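Local coordinates for tRNA (adenine(58)-N(1))-methyltransferase TrmI (Thermus thermophilus, PDB 2PWY), which catalyses the S-adenosyl-L-methionine-dependent methylation of N1 of adenosine 58 in tRNA and is required for growth at extreme temperatures, at residues K74-P79 against P131-Q136; R99-G104 against D168-D173; E125-R130 against G155-A160. One frame throughout, in Å; residues are numbered along the deposited sequence.

Contact 1. Residues K74-P79 against P131-Q136; sequences KRSATP and PHHLAQ. With SAH (S-adenosyl-L-homocysteine), chain E.
Ser76 and His133 meet at the ribose side of the cofactor pocket of a class I methyltransferase domain, where the loop leading to helix 82-91 passes the first turns of helix 131-144. The contact offers a worked example of a loop laid over a ligand-binding imidazole without any hydrogen bond between the two segments. Ser76 OG comes over one face of the His133 ring and stands 3.0 Å from His133 CD2, a close packing contact, and Ala77 N lies over the same ring farther out toward its rim. Ala77 CB continues the cover, 3.8 Å from His133 ND1, and also touches the ligand sulfur, with Ala77 CB 3.7 Å from SD of S-adenosyl-L-homocysteine. Ser107, itself a cofactor-binding residue, holds the loop by bonding Ser76 N and Ala77 O through its hydroxyl.

Farther along the helix, the aliphatic arm of Lys74 crosses the Gln136 amide at about a right angle, bringing Lys74 CE to 3.3 Å from Gln136 OE1. Gln136 CG stands anti to the backbone N (chi1 -172°) and the chain then bends, which lays the amide against the lysine methylenes. The polar atoms of that amide are served by Arg139 and Asn140.

At the edge of the His133 ring, ND1 donates to ribose O3' over 2.8 Å in a nearly straight bond of 172°. Because the imidazole supplies the proton here, O3' acts as acceptor toward His133 and keeps its own hydrogen for the carboxylate of Glu128, which lets one hydroxyl be gripped from two residues.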
loop_
_atom_site.group_PDB
_atom_site.type_symbol
_atom_site.label_atom_id
_atom_site.label_comp_id
_atom_site.label_asym_id
_atom_site.label_seq_id
_atom_site.Cartn_x
_atom_site.Cartn_y
_atom_site.Cartn_z
ATOM N N LYS A 74 17.970 -15.584 18.130
ATOM C CA LYS A 74 17.246 -15.824 19.377
ATOM C C LYS A 74 16.771 -14.478 19.902
ATOM O O LYS A 74 17.462 -13.462 19.742
ATOM C CB LYS A 74 18.195 -16.480 20.393
ATOM C CG LYS A 74 17.575 -16.911 21.722
ATOM C CD LYS A 74 18.642 -17.563 22.602
ATOM C CE LYS A 74 18.108 -17.946 23.979
ATOM N NZ LYS A 74 17.639 -19.356 24.013
ATOM N N ARG A 75 15.590 -14.455 20.505
ATOM C CA ARG A 75 15.097 -13.219 21.103
ATOM C C ARG A 75 14.286 -13.454 22.363
ATOM O O ARG A 75 13.751 -14.547 22.569
ATOM C CB ARG A 75 14.270 -12.421 20.086
ATOM C CG ARG A 75 12.829 -12.897 19.872
ATOM C CD ARG A 75 12.725 -14.055 18.881
ATOM N NE ARG A 75 13.606 -13.867 17.722
ATOM C CZ ARG A 75 13.291 -13.175 16.629
ATOM N NH1 ARG A 75 14.179 -13.076 15.646
ATOM N NH2 ARG A 75 12.103 -12.579 16.519
ATOM N N SER A 76 14.195 -12.429 23.204
ATOM C CA SER A 76 13.123 -12.384 24.194
ATOM C C SER A 76 12.147 -11.332 23.683
ATOM O O SER A 76 11.098 -11.671 23.121
ATOM C CB SER A 76 13.646 -12.094 25.604
ATOM O OG SER A 76 14.374 -10.881 25.636
ATOM N N ALA A 77 12.526 -10.061 23.815
ATOM C CA ALA A 77 11.794 -8.972 23.176
ATOM C C ALA A 77 11.882 -9.084 21.649
ATOM O O ALA A 77 12.952 -9.321 21.099
ATOM C CB ALA A 77 12.341 -7.632 23.647
ATOM N N THR A 78 10.750 -8.940 20.965
ATOM C CA THR A 78 10.760 -8.959 19.503
ATOM C C THR A 78 11.581 -7.772 18.945
ATOM O O THR A 78 11.345 -6.611 19.316
ATOM C CB THR A 78 9.329 -8.987 18.917
ATOM O OG1 THR A 78 8.618 -10.122 19.442
ATOM C CG2 THR A 78 9.365 -9.077 17.399
ATOM N N PRO A 79 12.562 -8.064 18.068
ATOM C CA PRO A 79 13.368 -6.956 17.559
ATOM C C PRO A 79 12.598 -6.094 16.574
ATOM O O PRO A 79 11.619 -6.547 15.975
ATOM C CB PRO A 79 14.539 -7.635 16.837
ATOM C CG PRO A 79 14.227 -9.085 16.780
ATOM C CD PRO A 79 12.969 -9.375 17.523
ATOM N N PRO A 131 17.023 -7.149 32.959
ATOM C CA PRO A 131 18.329 -7.828 32.892
ATOM C C PRO A 131 18.387 -9.015 31.928
ATOM O O PRO A 131 19.393 -9.191 31.232
ATOM C CB PRO A 131 18.557 -8.316 34.334
ATOM C CG PRO A 131 17.675 -7.459 35.167
ATOM C CD PRO A 131 16.472 -7.172 34.330
ATOM N N HIS A 132 17.336 -9.827 31.879
ATOM C CA HIS A 132 17.370 -10.985 30.992
ATOM C C HIS A 132 17.337 -10.531 29.530
ATOM O O HIS A 132 18.037 -11.097 28.680
ATOM C CB HIS A 132 16.247 -11.986 31.281
ATOM C CG HIS A 132 16.111 -13.041 30.229
ATOM N ND1 HIS A 132 17.067 -14.015 30.026
ATOM C CD2 HIS A 132 15.158 -13.248 29.287
ATOM C CE1 HIS A 132 16.700 -14.787 29.019
ATOM N NE2 HIS A 132 15.545 -14.344 28.555
ATOM N N HIS A 133 16.539 -9.501 29.255
ATOM C CA HIS A 133 16.502 -8.900 27.927
ATOM C C HIS A 133 17.891 -8.391 27.544
ATOM O O HIS A 133 18.389 -8.690 26.457
ATOM C CB HIS A 133 15.457 -7.774 27.853
ATOM C CG HIS A 133 14.032 -8.254 27.837
ATOM N ND1 HIS A 133 12.986 -7.452 27.434
ATOM C CD2 HIS A 133 13.482 -9.448 28.169
ATOM C CE1 HIS A 133 11.854 -8.127 27.519
ATOM N NE2 HIS A 133 12.127 -9.345 27.952
ATOM N N LEU A 134 18.518 -7.639 28.444
ATOM C CA LEU A 134 19.841 -7.080 28.175
ATOM C C LEU A 134 20.899 -8.161 27.928
ATOM O O LEU A 134 21.687 -8.053 26.997
ATOM C CB LEU A 134 20.283 -6.129 29.291
ATOM C CG LEU A 134 21.636 -5.448 29.052
ATOM C CD1 LEU A 134 21.673 -4.668 27.722
ATOM C CD2 LEU A 134 21.997 -4.533 30.215
ATOM N N ALA A 135 20.897 -9.214 28.744
ATOM C CA ALA A 135 21.832 -10.318 28.535
ATOM C C ALA A 135 21.710 -10.938 27.138
ATOM O O ALA A 135 22.725 -11.148 26.469
ATOM C CB ALA A 135 21.672 -11.378 29.621
ATOM N N GLN A 136 20.478 -11.194 26.686
ATOM C CA GLN A 136 20.253 -11.761 25.350
ATOM C C GLN A 136 20.682 -10.770 24.266
ATOM O O GLN A 136 21.320 -11.156 23.278
ATOM C CB GLN A 136 18.788 -12.176 25.147
ATOM C CG GLN A 136 18.525 -12.958 23.840
ATOM C CD GLN A 136 19.377 -14.218 23.723
ATOM O OE1 GLN A 136 19.407 -15.040 24.642
ATOM N NE2 GLN A 136 20.070 -14.375 22.595
HETATM N N SAH E . 14.480 -2.392 19.285
HETATM C CA SAH E . 14.733 -3.625 20.099
HETATM C CB SAH E . 13.445 -4.134 20.734
HETATM C CG SAH E . 12.991 -3.265 21.909
HETATM S SD SAH E . 11.616 -4.069 22.774
HETATM C C SAH E . 15.362 -4.675 19.202
HETATM O O SAH E . 15.470 -4.463 17.984
HETATM O OXT SAH E . 15.788 -5.733 19.678
HETATM C "C5'" SAH E . 11.422 -2.796 24.047
HETATM C "C4'" SAH E . 12.437 -2.958 25.185
HETATM O "O4'" SAH E . 12.500 -1.750 25.915
HETATM C "C3'" SAH E . 12.105 -4.053 26.207
HETATM O "O3'" SAH E . 13.243 -4.900 26.333
HETATM C "C2'" SAH E . 11.813 -3.296 27.503
HETATM O "O2'" SAH E . 12.274 -3.954 28.661
HETATM C "C1'" SAH E . 12.614 -2.034 27.307
HETATM N N9 SAH E . 12.143 -0.803 27.963
HETATM C C8 SAH E . 10.869 -0.312 27.975
HETATM N N7 SAH E . 10.900 0.882 28.610
HETATM C C5 SAH E . 12.171 1.183 28.956
HETATM C C6 SAH E . 12.749 2.273 29.616
HETATM N N6 SAH E . 12.006 3.311 30.030
HETATM N N1 SAH E . 14.123 2.257 29.822
HETATM C C2 SAH E . 14.893 1.198 29.404
HETATM N N3 SAH E . 14.306 0.125 28.765
HETATM C C4 SAH E . 12.969 0.123 28.545
#

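Contact 2. Residues R99-G104 against D168-D173; sequences RVLEAG and DGVALD. With SAH (S-adenosyl-L-homocysteine), chain E.
Arg99 and Asp168 begin the pairing of two neighbouring parallel strands in the Rossmann-like sheet of the methyltransferase domain, strands 99-103 and 167-173, whose short segments run 19° apart. Asp168 holds both backbone polar atoms of Arg99. Its CG sits beside its own backbone N (chi1 -60°), and from there OD2 takes the hydrogen of Arg99 N at 2.8 Å through its anti lone pair, while Asp168 N gives its own to Arg99 O at 2.7 Å. The other carboxylate oxygen of Asp168 forms a salt bridge with Lys189.

Val100 turns its N and O to strand 123-128 on the far side and rests CG2 against Gly169 O; across from it Gly169 N is buried without a partner in the model. Leu101 takes up the regular parallel pattern, its N bonding Gly169 O at 3.1 Å and its O receiving Ala171 N at 2.7 Å. Its side chain lies beside that of Val170, both pointing the same way.

Glu102 projects on the face shared with Ala171, toward helix 109-118; its OE1 is hydrogen-bonded to Thr111 of that helix and to Ser126 of the neighbouring strand 123-128. Ala103 repeats the pattern, with Ala103 N 3.2 Å from Ala171 O and Asp173 N 2.8 Å from Ala103 O.

A cis peptide then leads into Gly104, which is probably the first glycine of the glycine-rich, Rossmann-type loop; a side chain here would collide with ribose O4' of S-adenosyl-L-homocysteine. Gly104 N approaches Asp173 O from above its carbonyl plane at 3.0 Å, and beyond that carbonyl the Asp173 carboxylate, also bonded to Thr80, receives the ligand's amino N on OD2 at 2.8 Å.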
loop_
_atom_site.group_PDB
_atom_site.type_symbol
_atom_site.label_atom_id
_atom_site.label_comp_id
_atom_site.label_asym_id
_atom_site.label_seq_id
_atom_site.Cartn_x
_atom_site.Cartn_y
_atom_site.Cartn_z
ATOM N N ARG A 99 26.914 10.078 17.879
ATOM C CA ARG A 99 26.579 9.454 19.158
ATOM C C ARG A 99 25.061 9.372 19.241
ATOM O O ARG A 99 24.379 10.397 19.177
ATOM C CB ARG A 99 27.149 10.283 20.306
ATOM C CG ARG A 99 28.650 10.493 20.197
ATOM C CD ARG A 99 29.190 11.436 21.268
ATOM N NE ARG A 99 29.524 10.740 22.514
ATOM C CZ ARG A 99 28.811 10.835 23.631
ATOM N NH1 ARG A 99 27.727 11.595 23.654
ATOM N NH2 ARG A 99 29.183 10.182 24.731
ATOM N N VAL A 100 24.544 8.153 19.355
ATOM C CA VAL A 100 23.100 7.938 19.355
ATOM C C VAL A 100 22.645 7.268 20.648
ATOM O O VAL A 100 23.261 6.309 21.109
ATOM C CB VAL A 100 22.640 7.146 18.093
ATOM C CG1 VAL A 100 23.309 5.756 18.005
ATOM C CG2 VAL A 100 21.117 7.031 18.045
ATOM N N LEU A 101 21.562 7.796 21.211
ATOM C CA LEU A 101 20.968 7.256 22.428
ATOM C C LEU A 101 19.857 6.288 22.033
ATOM O O LEU A 101 19.039 6.601 21.160
ATOM C CB LEU A 101 20.387 8.399 23.261
ATOM C CG LEU A 101 19.835 8.069 24.649
ATOM C CD1 LEU A 101 20.933 7.590 25.600
ATOM C CD2 LEU A 101 19.099 9.323 25.202
ATOM N N GLU A 102 19.821 5.128 22.688
ATOM C CA GLU A 102 18.809 4.119 22.394
ATOM C C GLU A 102 18.151 3.563 23.642
ATOM O O GLU A 102 18.829 3.263 24.623
ATOM C CB GLU A 102 19.418 2.931 21.618
ATOM C CG GLU A 102 18.382 1.837 21.322
ATOM C CD GLU A 102 18.965 0.524 20.783
ATOM O OE1 GLU A 102 20.086 0.122 21.177
ATOM O OE2 GLU A 102 18.275 -0.116 19.952
ATOM N N ALA A 103 16.832 3.402 23.591
ATOM C CA ALA A 103 16.124 2.555 24.566
ATOM C C ALA A 103 14.833 2.020 23.929
ATOM O O ALA A 103 14.225 2.722 23.122
ATOM C CB ALA A 103 15.808 3.349 25.844
ATOM N N GLY A 104 14.425 0.779 24.239
ATOM C CA GLY A 104 15.215 -0.169 25.042
ATOM C C GLY A 104 16.051 -1.085 24.158
ATOM O O GLY A 104 15.659 -1.376 23.024
ATOM N N ASP A 168 23.515 12.929 18.904
ATOM C CA ASP A 168 23.171 13.323 17.549
ATOM C C ASP A 168 21.800 12.798 17.112
ATOM O O ASP A 168 21.260 13.235 16.091
ATOM C CB ASP A 168 24.265 12.879 16.579
ATOM C CG ASP A 168 25.605 13.507 16.915
ATOM O OD1 ASP A 168 25.733 14.752 16.785
ATOM O OD2 ASP A 168 26.516 12.769 17.355
ATOM N N GLY A 169 21.233 11.909 17.917
ATOM C CA GLY A 169 19.943 11.291 17.598
ATOM C C GLY A 169 19.505 10.486 18.796
ATOM O O GLY A 169 20.336 10.115 19.643
ATOM N N VAL A 170 18.202 10.250 18.883
ATOM C CA VAL A 170 17.627 9.397 19.926
ATOM C C VAL A 170 16.690 8.404 19.254
ATOM O O VAL A 170 15.731 8.808 18.609
ATOM C CB VAL A 170 16.839 10.205 20.981
ATOM C CG1 VAL A 170 16.153 9.261 21.978
ATOM C CG2 VAL A 170 17.775 11.194 21.724
ATOM N N ALA A 171 16.973 7.114 19.422
ATOM C CA ALA A 171 16.168 6.041 18.838
ATOM C C ALA A 171 15.387 5.364 19.944
ATOM O O ALA A 171 15.980 4.854 20.907
ATOM C CB ALA A 171 17.072 5.022 18.151
ATOM N N LEU A 172 14.061 5.343 19.806
ATOM C CA LEU A 172 13.213 4.707 20.804
ATOM C C LEU A 172 12.423 3.554 20.233
ATOM O O LEU A 172 11.814 3.663 19.158
ATOM C CB LEU A 172 12.243 5.714 21.440
ATOM C CG LEU A 172 12.890 6.885 22.181
ATOM C CD1 LEU A 172 11.796 7.704 22.788
ATOM C CD2 LEU A 172 13.883 6.410 23.257
ATOM N N ASP A 173 12.456 2.445 20.958
ATOM C CA ASP A 173 11.559 1.329 20.711
ATOM C C ASP A 173 11.173 0.815 22.089
ATOM O O ASP A 173 11.906 0.042 22.701
ATOM C CB ASP A 173 12.232 0.236 19.864
ATOM C CG ASP A 173 11.325 -0.969 19.620
ATOM O OD1 ASP A 173 10.167 -0.994 20.121
ATOM O OD2 ASP A 173 11.785 -1.908 18.921
HETATM N N SAH E . 14.480 -2.392 19.285
HETATM C CA SAH E . 14.733 -3.625 20.099
HETATM C CB SAH E . 13.445 -4.134 20.734
HETATM C CG SAH E . 12.991 -3.265 21.909
HETATM S SD SAH E . 11.616 -4.069 22.774
HETATM C C SAH E . 15.362 -4.675 19.202
HETATM O O SAH E . 15.470 -4.463 17.984
HETATM O OXT SAH E . 15.788 -5.733 19.678
HETATM C "C5'" SAH E . 11.422 -2.796 24.047
HETATM C "C4'" SAH E . 12.437 -2.958 25.185
HETATM O "O4'" SAH E . 12.500 -1.750 25.915
HETATM C "C3'" SAH E . 12.105 -4.053 26.207
HETATM O "O3'" SAH E . 13.243 -4.900 26.333
HETATM C "C2'" SAH E . 11.813 -3.296 27.503
HETATM O "O2'" SAH E . 12.274 -3.954 28.661
HETATM C "C1'" SAH E . 12.614 -2.034 27.307
HETATM N N9 SAH E . 12.143 -0.803 27.963
HETATM C C8 SAH E . 10.869 -0.312 27.975
HETATM N N7 SAH E . 10.900 0.882 28.610
HETATM C C5 SAH E . 12.171 1.183 28.956
HETATM C C6 SAH E . 12.749 2.273 29.616
HETATM N N6 SAH E . 12.006 3.311 30.030
HETATM N N1 SAH E . 14.123 2.257 29.822
HETATM C C2 SAH E . 14.893 1.198 29.404
HETATM N N3 SAH E . 14.306 0.125 28.765
HETATM C C4 SAH E . 12.969 0.123 28.545
#

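Contact 3. Residues E125-R130 against G155-A160; sequences ESYEAR and GKLEEA. With SAH (S-adenosyl-L-homocysteine), chain E.
Glu128 and Gly155 join two strand ends at the adenosine side of the cofactor pocket, the acidic residue closing strand 123-128 as is usual in class I methyltransferases. One backbone hydrogen bond links the segments: Gly155 N donates to Glu128 O at 2.9 Å from well above the carbonyl plane. Gly155 has backbone angles that would press a CB against the preceding carbonyl oxygen.

Apolar packing gathers round Tyr127. Leu157 CD1 lies over one face of its ring in a CH-pi contact, 4.1 Å from the centroid, while Ala160 CB touches Tyr127 CE1 obliquely at 3.4 Å. His153 stacks on the same ring, and Leu101 supports it from the neighbouring strand.

The ligand bonds come from both segments. Glu128 receives the two ribose hydroxyls on separate oxygens, O3' on OE1 at 2.6 Å and O2' on OE2 at 2.7 Å. Its chain runs out with CG anti to the backbone N (chi1 171°) and bends at the next bond, turning the carboxylate back so that the backbone N of Arg130, the N-cap residue of helix 131-144, can reach the anti lone pair of OE2; Gly106 N bonds OE1. With an alanine in place of Glu128, both ribose hydroxyls would probably lose their acceptors, and the backbone N-H groups of Gly106 and Arg130 would be left without their carboxylate partner.

From the other segment, Leu157 N donates to adenine N1 at 3.1 Å, and Glu158 OE1 accepts from N6 at 2.8 Å. One donor facing N1 beside one acceptor facing N6 matches the hydrogen-bonding pattern of adenine, consistent with recognition of this base.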
loop_
_atom_site.group_PDB
_atom_site.type_symbol
_atom_site.label_atom_id
_atom_site.label_comp_id
_atom_site.label_asym_id
_atom_site.label_seq_id
_atom_site.Cartn_x
_atom_site.Cartn_y
_atom_site.Cartn_z
ATOM N N GLU A 125 24.729 4.518 22.769
ATOM C CA GLU A 125 24.540 4.507 24.213
ATOM C C GLU A 125 23.177 3.880 24.453
ATOM O O GLU A 125 22.159 4.543 24.293
ATOM C CB GLU A 125 24.526 5.952 24.699
ATOM C CG GLU A 125 24.702 6.124 26.179
ATOM C CD GLU A 125 26.157 6.302 26.523
ATOM O OE1 GLU A 125 26.655 7.441 26.438
ATOM O OE2 GLU A 125 26.798 5.290 26.843
ATOM N N SER A 126 23.151 2.605 24.833
ATOM C CA SER A 126 21.909 1.846 24.826
ATOM C C SER A 126 21.447 1.461 26.226
ATOM O O SER A 126 22.246 0.974 27.032
ATOM C CB SER A 126 22.083 0.590 23.957
ATOM O OG SER A 126 20.838 -0.036 23.713
ATOM N N TYR A 127 20.165 1.677 26.512
ATOM C CA TYR A 127 19.608 1.398 27.852
ATOM C C TYR A 127 18.564 0.314 27.798
ATOM O O TYR A 127 17.721 0.304 26.903
ATOM C CB TYR A 127 18.979 2.665 28.470
ATOM C CG TYR A 127 20.041 3.622 28.924
ATOM C CD1 TYR A 127 20.379 3.725 30.267
ATOM C CD2 TYR A 127 20.755 4.386 27.997
ATOM C CE1 TYR A 127 21.391 4.594 30.686
ATOM C CE2 TYR A 127 21.764 5.243 28.407
ATOM C CZ TYR A 127 22.080 5.332 29.745
ATOM O OH TYR A 127 23.089 6.180 30.143
ATOM N N GLU A 128 18.606 -0.592 28.771
ATOM C CA GLU A 128 17.603 -1.647 28.873
ATOM C C GLU A 128 17.280 -1.919 30.340
ATOM O O GLU A 128 18.182 -2.204 31.119
ATOM C CB GLU A 128 18.115 -2.925 28.182
ATOM C CG GLU A 128 17.268 -4.178 28.398
ATOM C CD GLU A 128 15.818 -4.004 28.001
ATOM O OE1 GLU A 128 15.539 -3.725 26.804
ATOM O OE2 GLU A 128 14.948 -4.167 28.884
ATOM N N ALA A 129 15.992 -1.841 30.688
ATOM C CA ALA A 129 15.521 -1.992 32.080
ATOM C C ALA A 129 15.525 -3.430 32.585
ATOM O O ALA A 129 15.672 -3.672 33.791
ATOM C CB ALA A 129 14.118 -1.398 32.227
ATOM N N ARG A 130 15.349 -4.381 31.675
ATOM C CA ARG A 130 15.174 -5.783 32.063
ATOM C C ARG A 130 16.456 -6.599 31.862
ATOM O O ARG A 130 16.927 -6.735 30.732
ATOM C CB ARG A 130 14.001 -6.402 31.301
ATOM C CG ARG A 130 12.661 -5.745 31.613
ATOM C CD ARG A 130 11.522 -6.343 30.804
ATOM N NE ARG A 130 11.248 -7.728 31.189
ATOM C CZ ARG A 130 10.191 -8.430 30.784
ATOM N NH1 ARG A 130 9.284 -7.879 29.983
ATOM N NH2 ARG A 130 10.041 -9.685 31.191
ATOM N N GLY A 155 19.164 -0.473 33.205
ATOM C CA GLY A 155 18.383 0.539 33.911
ATOM C C GLY A 155 17.390 1.250 33.024
ATOM O O GLY A 155 17.398 1.090 31.801
ATOM N N LYS A 156 16.528 2.042 33.653
ATOM C CA LYS A 156 15.552 2.845 32.926
ATOM C C LYS A 156 16.225 4.084 32.355
ATOM O O LYS A 156 17.036 4.732 33.029
ATOM C CB LYS A 156 14.394 3.245 33.845
ATOM C CG LYS A 156 13.540 2.068 34.298
ATOM C CD LYS A 156 12.703 2.432 35.524
ATOM C CE LYS A 156 11.862 1.242 36.016
ATOM N NZ LYS A 156 12.677 -0.008 36.270
ATOM N N LEU A 157 15.895 4.404 31.108
ATOM C CA LEU A 157 16.426 5.599 30.482
ATOM C C LEU A 157 16.078 6.850 31.309
ATOM O O LEU A 157 16.902 7.747 31.417
ATOM C CB LEU A 157 15.944 5.729 29.030
ATOM C CG LEU A 157 16.465 6.935 28.226
ATOM C CD1 LEU A 157 18.000 6.983 28.225
ATOM C CD2 LEU A 157 15.909 6.974 26.799
ATOM N N GLU A 158 14.879 6.878 31.911
ATOM C CA GLU A 158 14.423 7.998 32.766
ATOM C C GLU A 158 15.433 8.382 33.842
ATOM O O GLU A 158 15.422 9.517 34.333
ATOM C CB GLU A 158 13.144 7.640 33.543
ATOM C CG GLU A 158 11.921 7.429 32.763
ATOM C CD GLU A 158 11.730 5.985 32.378
ATOM O OE1 GLU A 158 12.675 5.376 31.842
ATOM O OE2 GLU A 158 10.612 5.478 32.599
ATOM N N GLU A 159 16.260 7.418 34.239
ATOM C CA GLU A 159 17.137 7.566 35.401
ATOM C C GLU A 159 18.602 7.710 34.998
ATOM O O GLU A 159 19.495 7.782 35.854
ATOM C CB GLU A 159 16.921 6.389 36.366
ATOM C CG GLU A 159 15.494 6.394 36.919
ATOM C CD GLU A 159 15.131 5.179 37.749
ATOM O OE1 GLU A 159 15.976 4.279 37.947
ATOM O OE2 GLU A 159 13.970 5.129 38.210
ATOM N N ALA A 160 18.842 7.790 33.691
ATOM C CA ALA A 160 20.208 7.826 33.167
ATOM C C ALA A 160 20.912 9.142 33.483
ATOM O O ALA A 160 20.298 10.199 33.464
ATOM C CB ALA A 160 20.197 7.603 31.670
HETATM N N SAH E . 14.480 -2.392 19.285
HETATM C CA SAH E . 14.733 -3.625 20.099
HETATM C CB SAH E . 13.445 -4.134 20.734
HETATM C CG SAH E . 12.991 -3.265 21.909
HETATM S SD SAH E . 11.616 -4.069 22.774
HETATM C C SAH E . 15.362 -4.675 19.202
HETATM O O SAH E . 15.470 -4.463 17.984
HETATM O OXT SAH E . 15.788 -5.733 19.678
HETATM C "C5'" SAH E . 11.422 -2.796 24.047
HETATM C "C4'" SAH E . 12.437 -2.958 25.185
HETATM O "O4'" SAH E . 12.500 -1.750 25.915
HETATM C "C3'" SAH E . 12.105 -4.053 26.207
HETATM O "O3'" SAH E . 13.243 -4.900 26.333
HETATM C "C2'" SAH E . 11.813 -3.296 27.503
HETATM O "O2'" SAH E . 12.274 -3.954 28.661
HETATM C "C1'" SAH E . 12.614 -2.034 27.307
HETATM N N9 SAH E . 12.143 -0.803 27.963
HETATM C C8 SAH E . 10.869 -0.312 27.975
HETATM N N7 SAH E . 10.900 0.882 28.610
HETATM C C5 SAH E . 12.171 1.183 28.956
HETATM C C6 SAH E . 12.749 2.273 29.616
HETATM N N6 SAH E . 12.006 3.311 30.030
HETATM N N1 SAH E . 14.123 2.257 29.822
HETATM C C2 SAH E . 14.893 1.198 29.404
HETATM N N3 SAH E . 14.306 0.125 28.765
HETATM C C4 SAH E . 12.969 0.123 28.545
#

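From the N terminus, past the small N-terminal domain, helix 66-72 leads into the loop 74-79, which contact 1 joins to the start of helix 131-144, closing a loop that contains helix 82-91, strand 99-103, helix 109-118 and strand 123-128. Contact 2 opens inside that loop and closes beyond it, on strand 167-173, so the two cross. Contact 3 opens at strand 123-128 and ends after strand 150-154; it crosses contact 1 and nests within contact 2. Strands 99-103 and 123-128 are neighbours, which brings contacts 2 and 3 together through a probable hydrogen bond of Glu102 O with Tyr127 N, while Leu134 packs on Glu128 between contacts 1 and 3. All three border S-adenosyl-L-homocysteine.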